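Local coordinates for protein sialidase B (Streptococcus pneumoniae serotype 4, PDB 4XJW) that cleaves terminal sialic acid residues, linked alpha-(2->3), alpha-(2->6) or alpha-(2->8), from oligosaccharides, glycoproteins and glycolipids, and acts as an intramolecular trans-sialidase, at residues S65-D70 / G75-D80; L150-R155 / H160-G165; P441-K446 / T470-E475. The protein carries 1 engineered substitution. All coordinates share one frame; numbering follows the deposited sequence.

In the fold
Contacts 1 and 2 both belong to the N-terminal, concanavalin-like domain, whereas contact 3 lies in the catalytic beta-propeller. The first two have centres 11 Å apart and touch directly: Ser-65 CB packs 3.7 Å from Val-153 CG2, and each contact sends one arginine, Arg-79 or Arg-155, to the same phosphate ion, probably acquired from the crystallisation liquor. Contact 3 is on the opposite side of the chain's centre, its own centre 50 Å from that of contact 1 and 56 Å from that of contact 2. Contacts 1 and 2 lie away from the active site; in contact 3 the side chain of Thr-472 is about 12 Å from that of Glu-503, a predicted active-site residue.

Contact 1. Residues S65-D70 / G75-D80; sequences SIFMRD and GVEIRD. With PO4 (phosphate ion), chain D.
Phe-67 lies across Gly-75 at the turn end of the beta hairpin formed by strands 63-69 and 74-80, in one sheet of the N-terminal lectin-like domain. This is the tight part. CA of Gly-75 sits 3.8 Å from the Phe-67 ring centroid, a CH-pi contact over the face, and CE2 comes within 3.4 Å of Val-76 N. Phe-67 places CG between its backbone N and carbonyl carbon (chi1 68°), folding the ring over the partner strand; glycine suits the spot because no side chain stands in the ring's way. Leu-88 of strand 85-91 also touches Phe-67. Backbone bonds run both ways, Phe-67 N to Gly-75 O at 2.8 Å and Gly-75 N to Phe-67 O at 2.9 Å. On the other face, branched Ile-66 and Val-76 lie side by side, CG1 to CG1 3.9 Å, and Phe-89 touches Val-76.

Packing gives way to water beside Ser-65 and partly exposed Glu-77. Arg-79 NH1 donates to O2 of a phosphate, probably from the crystallisation liquor, at 2.7 Å, nearly straight (168°) and in the guanidinium plane. Tyr-63 OH bonds Glu-77 OE2. One water donates to that OE2 at 2.7 Å while hydrogen-bonding Ser-65 OG at 2.8 Å.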
loop_
_atom_site.group_PDB
_atom_site.type_symbol
_atom_site.label_atom_id
_atom_site.label_comp_id
_atom_site.label_asym_id
_atom_site.label_seq_id
_atom_site.Cartn_x
_atom_site.Cartn_y
_atom_site.Cartn_z
ATOM N N SER A 65 -23.885 -14.659 -13.378
ATOM C CA SER A 65 -22.736 -15.473 -13.028
ATOM C C SER A 65 -21.885 -14.771 -11.989
ATOM O O SER A 65 -21.829 -13.537 -11.958
ATOM C CB SER A 65 -21.890 -15.769 -14.263
ATOM O OG SER A 65 -21.176 -14.611 -14.673
ATOM N N ILE A 66 -21.271 -15.566 -11.114
ATOM C CA ILE A 66 -20.174 -15.108 -10.273
ATOM C C ILE A 66 -18.913 -15.746 -10.850
ATOM O O ILE A 66 -18.805 -16.972 -10.913
ATOM C CB ILE A 66 -20.363 -15.530 -8.805
ATOM C CG1 ILE A 66 -21.605 -14.871 -8.208
ATOM C CG2 ILE A 66 -19.123 -15.173 -7.991
ATOM C CD1 ILE A 66 -22.068 -15.506 -6.878
ATOM N N PHE A 67 -17.966 -14.925 -11.295
ATOM C CA PHE A 67 -16.759 -15.461 -11.933
ATOM C C PHE A 67 -15.480 -14.983 -11.255
ATOM O O PHE A 67 -15.496 -14.032 -10.456
ATOM C CB PHE A 67 -16.713 -15.113 -13.430
ATOM C CG PHE A 67 -16.530 -13.639 -13.709
ATOM C CD1 PHE A 67 -15.255 -13.094 -13.837
ATOM C CD2 PHE A 67 -17.633 -12.799 -13.830
ATOM C CE1 PHE A 67 -15.083 -11.739 -14.074
ATOM C CE2 PHE A 67 -17.472 -11.442 -14.082
ATOM C CZ PHE A 67 -16.186 -10.908 -14.197
ATOM N N MET A 68 -14.378 -15.655 -11.577
ATOM C CA MET A 68 -13.053 -15.226 -11.152
ATOM C C MET A 68 -12.061 -15.382 -12.293
ATOM O O MET A 68 -12.338 -16.043 -13.306
ATOM C CB MET A 68 -12.557 -16.026 -9.950
ATOM C CG MET A 68 -12.387 -17.511 -10.236
ATOM S SD MET A 68 -11.673 -18.426 -8.850
ATOM C CE MET A 68 -9.946 -17.975 -8.969
ATOM N N ARG A 69 -10.898 -14.773 -12.117
ATOM C CA ARG A 69 -9.806 -14.887 -13.077
ATOM C C ARG A 69 -8.571 -15.373 -12.350
ATOM O O ARG A 69 -8.472 -15.241 -11.122
ATOM C CB ARG A 69 -9.510 -13.540 -13.743
ATOM C CG ARG A 69 -10.625 -13.011 -14.626
ATOM C CD ARG A 69 -10.173 -11.767 -15.387
ATOM N NE ARG A 69 -11.250 -11.194 -16.193
ATOM C CZ ARG A 69 -11.518 -11.542 -17.451
ATOM N NH1 ARG A 69 -10.794 -12.470 -18.064
ATOM N NH2 ARG A 69 -12.526 -10.970 -18.097
ATOM N N ASP A 70 -7.625 -15.935 -13.095
ATOM C CA ASP A 70 -6.417 -16.450 -12.461
ATOM C C ASP A 70 -5.473 -15.339 -11.973
ATOM O O ASP A 70 -4.407 -15.619 -11.434
ATOM C CB ASP A 70 -5.697 -17.477 -13.346
ATOM C CG ASP A 70 -5.112 -16.871 -14.607
ATOM O OD1 ASP A 70 -5.260 -15.653 -14.818
ATOM O OD2 ASP A 70 -4.512 -17.636 -15.394
ATOM N N GLY A 75 -15.759 -11.171 -10.050
ATOM C CA GLY A 75 -16.779 -10.352 -10.667
ATOM C C GLY A 75 -18.108 -11.053 -10.811
ATOM O O GLY A 75 -18.250 -12.238 -10.459
ATOM N N VAL A 76 -19.092 -10.293 -11.288
ATOM C CA VAL A 76 -20.393 -10.844 -11.644
ATOM C C VAL A 76 -20.830 -10.309 -13.001
ATOM O O VAL A 76 -20.434 -9.217 -13.421
ATOM C CB VAL A 76 -21.511 -10.516 -10.633
ATOM C CG1 VAL A 76 -21.224 -11.147 -9.271
ATOM C CG2 VAL A 76 -21.717 -9.012 -10.522
ATOM N N GLU A 77 -21.663 -11.099 -13.672
ATOM C CA GLU A 77 -22.379 -10.667 -14.856
ATOM C C GLU A 77 -23.868 -10.793 -14.555
ATOM O O GLU A 77 -24.294 -11.749 -13.902
ATOM C CB GLU A 77 -22.041 -11.569 -16.027
ATOM C CG GLU A 77 -20.628 -11.498 -16.510
ATOM C CD GLU A 77 -20.547 -11.950 -17.942
ATOM O OE1 GLU A 77 -20.893 -11.147 -18.836
ATOM O OE2 GLU A 77 -20.181 -13.119 -18.165
ATOM N N ILE A 78 -24.651 -9.814 -15.006
ATOM C CA ILE A 78 -26.104 -9.868 -14.859
ATOM C C ILE A 78 -26.701 -9.408 -16.177
ATOM O O ILE A 78 -26.606 -8.230 -16.533
ATOM C CB ILE A 78 -26.607 -9.008 -13.675
ATOM C CG1 ILE A 78 -25.621 -9.049 -12.509
ATOM C CG2 ILE A 78 -27.963 -9.488 -13.203
ATOM C CD1 ILE A 78 -25.425 -7.726 -11.824
ATOM N N ARG A 79 -27.290 -10.345 -16.922
ATOM C CA ARG A 79 -27.636 -10.081 -18.318
ATOM C C ARG A 79 -29.032 -10.564 -18.676
ATOM O O ARG A 79 -29.424 -11.675 -18.315
ATOM C CB ARG A 79 -26.625 -10.761 -19.244
ATOM C CG ARG A 79 -25.175 -10.454 -18.903
ATOM C CD ARG A 79 -24.229 -11.101 -19.880
ATOM N NE ARG A 79 -24.371 -10.514 -21.206
ATOM C CZ ARG A 79 -23.733 -10.932 -22.296
ATOM N NH1 ARG A 79 -22.894 -11.961 -22.235
ATOM N NH2 ARG A 79 -23.943 -10.315 -23.452
ATOM N N ASP A 80 -29.768 -9.729 -19.400
ATOM C CA ASP A 80 -31.095 -10.097 -19.888
ATOM C C ASP A 80 -31.306 -9.346 -21.197
ATOM O O ASP A 80 -31.447 -8.123 -21.200
ATOM C CB ASP A 80 -32.170 -9.711 -18.866
ATOM C CG ASP A 80 -33.568 -10.193 -19.253
ATOM O OD1 ASP A 80 -33.977 -10.002 -20.416
ATOM O OD2 ASP A 80 -34.265 -10.748 -18.376
HETATM P P PO4 D . -20.058 -13.373 -24.050
HETATM O O1 PO4 D . -19.664 -14.721 -24.596
HETATM O O2 PO4 D . -21.533 -13.118 -24.298
HETATM O O3 PO4 D . -19.786 -13.381 -22.555
HETATM O O4 PO4 D . -19.226 -12.308 -24.719
HETATM O O HOH W 1 -19.305 -15.146 -16.653
#

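Contact 2. Residues L150-R155 / H160-G165. With PO4 (phosphate ion), chain D.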
loop_
_atom_site.group_PDB
_atom_site.type_symbol
_atom_site.label_atom_id
_atom_site.label_comp_id
_atom_site.label_asym_id
_atom_site.label_seq_id
_atom_site.Cartn_x
_atom_site.Cartn_y
_atom_site.Cartn_z
ATOM N N LEU A 150 -23.040 -24.987 -10.835
ATOM C CA LEU A 150 -21.756 -24.739 -10.177
ATOM C C LEU A 150 -20.596 -25.062 -11.115
ATOM O O LEU A 150 -20.620 -26.076 -11.816
ATOM C CB LEU A 150 -21.634 -25.575 -8.909
ATOM C CG LEU A 150 -22.737 -25.368 -7.886
ATOM C CD1 LEU A 150 -22.543 -26.318 -6.716
ATOM C CD2 LEU A 150 -22.748 -23.912 -7.417
ATOM N N GLY A 151 -19.577 -24.208 -11.126
ATOM C CA GLY A 151 -18.378 -24.464 -11.904
ATOM C C GLY A 151 -18.491 -24.265 -13.411
ATOM O O GLY A 151 -17.615 -24.717 -14.150
ATOM N N ALA A 152 -19.557 -23.594 -13.853
ATOM C CA ALA A 152 -19.789 -23.258 -15.257
ATOM C C ALA A 152 -21.043 -22.404 -15.392
ATOM O O ALA A 152 -21.791 -22.241 -14.425
ATOM C CB ALA A 152 -19.944 -24.524 -16.100
ATOM N N VAL A 153 -21.271 -21.872 -16.597
ATOM C CA VAL A 153 -22.557 -21.267 -16.953
ATOM C C VAL A 153 -23.110 -22.028 -18.154
ATOM O O VAL A 153 -22.392 -22.252 -19.134
ATOM C CB VAL A 153 -22.424 -19.765 -17.321
ATOM C CG1 VAL A 153 -23.774 -19.174 -17.676
ATOM C CG2 VAL A 153 -21.810 -18.982 -16.171
ATOM N N ASN A 154 -24.371 -22.447 -18.071
ATOM C CA ASN A 154 -24.996 -23.176 -19.173
ATOM C C ASN A 154 -25.642 -22.209 -20.160
ATOM O O ASN A 154 -26.650 -21.575 -19.848
ATOM C CB ASN A 154 -26.027 -24.174 -18.627
ATOM C CG ASN A 154 -26.617 -25.067 -19.708
ATOM O OD1 ASN A 154 -26.862 -24.628 -20.824
ATOM N ND2 ASN A 154 -26.846 -26.329 -19.375
ATOM N N ARG A 155 -25.062 -22.115 -21.352
ATOM C CA ARG A 155 -25.581 -21.233 -22.397
ATOM C C ARG A 155 -25.880 -22.054 -23.648
ATOM O O ARG A 155 -25.004 -22.747 -24.159
ATOM C CB ARG A 155 -24.572 -20.120 -22.700
ATOM C CG ARG A 155 -24.081 -19.380 -21.453
ATOM C CD ARG A 155 -22.931 -18.433 -21.787
ATOM N NE ARG A 155 -23.374 -17.252 -22.534
ATOM C CZ ARG A 155 -22.568 -16.449 -23.216
ATOM N NH1 ARG A 155 -21.267 -16.694 -23.273
ATOM N NH2 ARG A 155 -23.063 -15.391 -23.851
ATOM N N HIS A 160 -20.000 -23.097 -20.367
ATOM C CA HIS A 160 -19.049 -22.007 -20.553
ATOM C C HIS A 160 -18.325 -21.722 -19.245
ATOM O O HIS A 160 -18.880 -21.936 -18.164
ATOM C CB HIS A 160 -19.766 -20.731 -21.009
ATOM C CG HIS A 160 -20.285 -20.794 -22.408
ATOM N ND1 HIS A 160 -19.953 -19.863 -23.371
ATOM C CD2 HIS A 160 -21.113 -21.680 -23.013
ATOM C CE1 HIS A 160 -20.556 -20.172 -24.505
ATOM N NE2 HIS A 160 -21.264 -21.271 -24.314
ATOM N N TYR A 161 -17.086 -21.245 -19.347
ATOM C CA TYR A 161 -16.324 -20.792 -18.181
ATOM C C TYR A 161 -16.107 -21.896 -17.144
ATOM O O TYR A 161 -16.271 -21.678 -15.938
ATOM C CB TYR A 161 -17.011 -19.578 -17.540
ATOM C CG TYR A 161 -17.436 -18.539 -18.547
ATOM C CD1 TYR A 161 -16.524 -18.020 -19.458
ATOM C CD2 TYR A 161 -18.751 -18.086 -18.600
ATOM C CE1 TYR A 161 -16.897 -17.076 -20.386
ATOM C CE2 TYR A 161 -19.139 -17.142 -19.536
ATOM C CZ TYR A 161 -18.210 -16.644 -20.424
ATOM O OH TYR A 161 -18.572 -15.704 -21.360
ATOM N N LEU A 162 -15.736 -23.081 -17.624
ATOM C CA LEU A 162 -15.472 -24.229 -16.760
ATOM C C LEU A 162 -14.444 -23.908 -15.676
ATOM O O LEU A 162 -13.425 -23.271 -15.941
ATOM C CB LEU A 162 -15.005 -25.430 -17.585
ATOM C CG LEU A 162 -16.092 -26.243 -18.278
ATOM C CD1 LEU A 162 -15.451 -27.262 -19.209
ATOM C CD2 LEU A 162 -16.972 -26.940 -17.246
ATOM N N ALA A 163 -14.725 -24.366 -14.461
ATOM C CA ALA A 163 -13.886 -24.047 -13.310
ATOM C C ALA A 163 -13.096 -25.218 -12.734
ATOM O O ALA A 163 -13.559 -26.363 -12.730
ATOM C CB ALA A 163 -14.727 -23.406 -12.228
ATOM N N LYS A 164 -11.901 -24.903 -12.231
ATOM C CA LYS A 164 -11.109 -25.831 -11.441
ATOM C C LYS A 164 -11.001 -25.270 -10.027
ATOM O O LYS A 164 -10.495 -24.166 -9.846
ATOM C CB LYS A 164 -9.712 -25.971 -12.038
ATOM C CG LYS A 164 -8.801 -26.926 -11.283
ATOM C CD LYS A 164 -9.363 -28.341 -11.261
ATOM C CE LYS A 164 -8.335 -29.331 -10.735
ATOM N NZ LYS A 164 -8.790 -30.740 -10.898
ATOM N N GLY A 165 -11.462 -26.027 -9.035
ATOM C CA GLY A 165 -11.474 -25.569 -7.661
ATOM C C GLY A 165 -12.475 -26.383 -6.880
ATOM O O GLY A 165 -12.842 -27.476 -7.306
HETATM P P PO4 D . -20.058 -13.373 -24.050
HETATM O O1 PO4 D . -19.664 -14.721 -24.596
HETATM O O2 PO4 D . -21.533 -13.118 -24.298
HETATM O O3 PO4 D . -19.786 -13.381 -22.555
HETATM O O4 PO4 D . -19.226 -12.308 -24.719
HETATM O O HOH W 2 -16.047 -27.157 -13.277
HETATM O O HOH W 3 -23.275 -22.238 -26.185
#
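A small antiparallel ribbon beside a bound phosphate ion, probably from the crystallisation liquor, brings Arg-155 and His-160 together. The side chains of Arg-155 and His-160 cross at about a right angle, and CD of Arg-155 lies 3.7 Å from the centroid of the His-160 ring, over one face. Arginine suits this place because its methylenes can cover a ring while its guanidinium reaches on to the anion. The chain bends at chi3 (72°), and the guanidinium then grips the phosphate with two bonds: NH1 donates to O1 at 2.9 Å and NH2 to O2 at 2.8 Å. Lys-60 O accepts from NE, which helps to fix the group's rotation, and Arg-79 supplies another N-H to the anion. Tyr-161 brings its OH to 2.9 Å from phosphate O3, and lower down its CD2 packs against Val-153 CG2, the two side chains pointing the same way. A water in the plane of the His-160 ring joins its NE2 to Arg-155 O.

Behind the side chains, Val-153 and His-160 form a hydrogen-bonded pair, with N of Val-153 2.9 Å from O of His-160 and N of His-160 2.8 Å from O of Val-153. Tyr-161 then adopts a left-handed backbone conformation (phi 60°) and shifts the register by one residue, so that Ala-163 N reaches Gly-151 O at 2.9 Å. Gly-151 tolerates its own positive phi as glycine readily does. Side chains from strands 46-53 and 63-69 back Val-153 and Tyr-161. The result is a short beta hairpin laid on the lectin-like sandwich, where two arginines, Arg-155 and Arg-79, hold a phosphate.

Contact 3. Residues P441-K446 / T470-E475; sequences PFLGEK and TYTSGE
Leu-443 is the residue through which loop 441-446 meets the hairpin end at 470-475, and its two methyl groups divide the task. CD1 faces the methyl CG2 of Thr-472 tip to tip at 4.0 Å, while CD2 slides past the side chain of Glu-475, 4.1 Å from OE2. No hydrogen bond crosses this small contact, which rests on van der Waals touch. A leucine fits because its forked end can engage two neighbours at once. Threonine fits because it can present a methyl: with OG1 anti to the backbone N (chi1 -173°), CG2 stands between N and the carbonyl carbon, on the side facing Leu-443.

The next shell fixes these groups. OE2 of Glu-475 is hydrogen-bonded to the hydroxyls of Ser-492 and Thr-477, and these probably set where the acid stands. Thr-472 and Glu-475 are the first and last residues of a type II beta turn, with Thr-472 N bonded to Glu-475 O at 3.1 Å and a weak return bond from Glu-475 N to Thr-472 O at 3.3 Å. Gly-474 occupies the third position of that turn with a positive phi (87°), a conformation glycine adopts easily. Leu-443 in turn rests on Thr-450 and Lys-490, and its neighbour Phe-442 packs on Leu-479 and Trp-488, within the third BNR repeat.

Farther out, Tyr-471 pairs by its backbone with Tyr-451 of strand 451-459, and their rings meet. Loop 441-446 leads from strand 437-438 into strand 451-459 and touches the turn that joins strands 466-472 and 475-481: a connecting loop packed on the beta turn between two strands of one antiparallel blade, as in the sialidase beta-propeller.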
loop_
_atom_site.group_PDB
_atom_site.type_symbol
_atom_site.label_atom_id
_atom_site.label_comp_id
_atom_site.label_asym_id
_atom_site.label_seq_id
_atom_site.Cartn_x
_atom_site.Cartn_y
_atom_site.Cartn_z
ATOM N N PRO A 441 19.884 19.710 3.651
ATOM C CA PRO A 441 20.258 19.190 2.333
ATOM C C PRO A 441 21.628 18.524 2.409
ATOM O O PRO A 441 22.478 18.978 3.175
ATOM C CB PRO A 441 20.320 20.452 1.464
ATOM C CG PRO A 441 20.600 21.552 2.420
ATOM C CD PRO A 441 19.926 21.183 3.707
ATOM N N PHE A 442 21.828 17.455 1.644
ATOM C CA PHE A 442 23.079 16.707 1.706
ATOM C C PHE A 442 23.926 16.812 0.436
ATOM O O PHE A 442 25.095 16.424 0.433
ATOM C CB PHE A 442 22.804 15.239 2.029
ATOM C CG PHE A 442 22.225 15.022 3.396
ATOM C CD1 PHE A 442 23.054 14.890 4.500
ATOM C CD2 PHE A 442 20.850 14.962 3.579
ATOM C CE1 PHE A 442 22.518 14.697 5.769
ATOM C CE2 PHE A 442 20.307 14.763 4.830
ATOM C CZ PHE A 442 21.144 14.638 5.931
ATOM N N LEU A 443 23.341 17.340 -0.634
ATOM C CA LEU A 443 24.013 17.366 -1.929
ATOM C C LEU A 443 24.173 18.779 -2.496
ATOM O O LEU A 443 24.248 18.964 -3.715
ATOM C CB LEU A 443 23.288 16.453 -2.924
ATOM C CG LEU A 443 23.281 14.967 -2.555
ATOM C CD1 LEU A 443 22.416 14.157 -3.494
ATOM C CD2 LEU A 443 24.686 14.409 -2.526
ATOM N N GLY A 444 24.238 19.773 -1.617
ATOM C CA GLY A 444 24.450 21.147 -2.050
ATOM C C GLY A 444 23.191 21.931 -2.391
ATOM O O GLY A 444 22.093 21.375 -2.452
ATOM N N GLU A 445 23.362 23.232 -2.613
ATOM C CA GLU A 445 22.250 24.148 -2.883
ATOM C C GLU A 445 21.458 23.846 -4.156
ATOM O O GLU A 445 20.291 24.224 -4.267
ATOM C CB GLU A 445 22.757 25.594 -2.955
ATOM C CG GLU A 445 22.783 26.332 -1.625
ATOM C CD GLU A 445 23.314 27.754 -1.755
ATOM O OE1 GLU A 445 23.085 28.557 -0.827
ATOM O OE2 GLU A 445 23.958 28.061 -2.783
ATOM N N LYS A 446 22.092 23.186 -5.119
ATOM C CA LYS A 446 21.501 23.014 -6.443
ATOM C C LYS A 446 21.066 21.582 -6.747
ATOM O O LYS A 446 21.159 21.120 -7.882
ATOM C CB LYS A 446 22.472 23.493 -7.516
ATOM C CG LYS A 446 22.536 24.998 -7.676
ATOM C CD LYS A 446 23.213 25.357 -8.993
ATOM C CE LYS A 446 24.710 25.120 -8.919
ATOM N NZ LYS A 446 25.359 26.111 -8.009
ATOM N N THR A 470 18.729 6.266 1.368
ATOM C CA THR A 470 17.974 7.066 0.406
ATOM C C THR A 470 18.630 6.847 -0.951
ATOM O O THR A 470 19.736 6.304 -1.021
ATOM C CB THR A 470 17.993 8.569 0.741
ATOM O OG1 THR A 470 19.275 9.123 0.387
ATOM C CG2 THR A 470 17.726 8.818 2.233
ATOM N N TYR A 471 17.955 7.244 -2.023
ATOM C CA TYR A 471 18.548 7.148 -3.353
ATOM C C TYR A 471 18.354 8.438 -4.121
ATOM O O TYR A 471 17.490 9.259 -3.797
ATOM C CB TYR A 471 17.962 5.973 -4.136
ATOM C CG TYR A 471 16.480 6.084 -4.386
ATOM C CD1 TYR A 471 15.993 6.694 -5.543
ATOM C CD2 TYR A 471 15.563 5.560 -3.489
ATOM C CE1 TYR A 471 14.632 6.794 -5.777
ATOM C CE2 TYR A 471 14.209 5.657 -3.713
ATOM C CZ TYR A 471 13.744 6.273 -4.853
ATOM O OH TYR A 471 12.381 6.360 -5.053
ATOM N N THR A 472 19.196 8.630 -5.128
ATOM C CA THR A 472 19.029 9.731 -6.062
ATOM C C THR A 472 19.660 9.293 -7.364
ATOM O O THR A 472 20.111 8.158 -7.483
ATOM C CB THR A 472 19.664 11.041 -5.542
ATOM O OG1 THR A 472 19.317 12.122 -6.419
ATOM C CG2 THR A 472 21.158 10.918 -5.476
ATOM N N SER A 473 19.677 10.173 -8.358
ATOM C CA SER A 473 20.273 9.803 -9.632
ATOM C C SER A 473 21.750 9.456 -9.452
ATOM O O SER A 473 22.526 10.266 -8.967
ATOM C CB SER A 473 20.105 10.933 -10.643
ATOM O OG SER A 473 20.845 10.664 -11.819
ATOM N N GLY A 474 22.116 8.227 -9.801
ATOM C CA GLY A 474 23.510 7.821 -9.788
ATOM C C GLY A 474 24.100 7.289 -8.492
ATOM O O GLY A 474 25.258 6.856 -8.486
ATOM N N GLU A 475 23.341 7.306 -7.394
ATOM C CA GLU A 475 23.903 6.816 -6.135
ATOM C C GLU A 475 22.863 6.437 -5.090
ATOM O O GLU A 475 21.716 6.883 -5.137
ATOM C CB GLU A 475 24.872 7.841 -5.522
ATOM C CG GLU A 475 24.220 9.118 -4.985
ATOM C CD GLU A 475 25.196 10.043 -4.266
ATOM O OE1 GLU A 475 26.191 10.473 -4.894
ATOM O OE2 GLU A 475 24.973 10.345 -3.071
#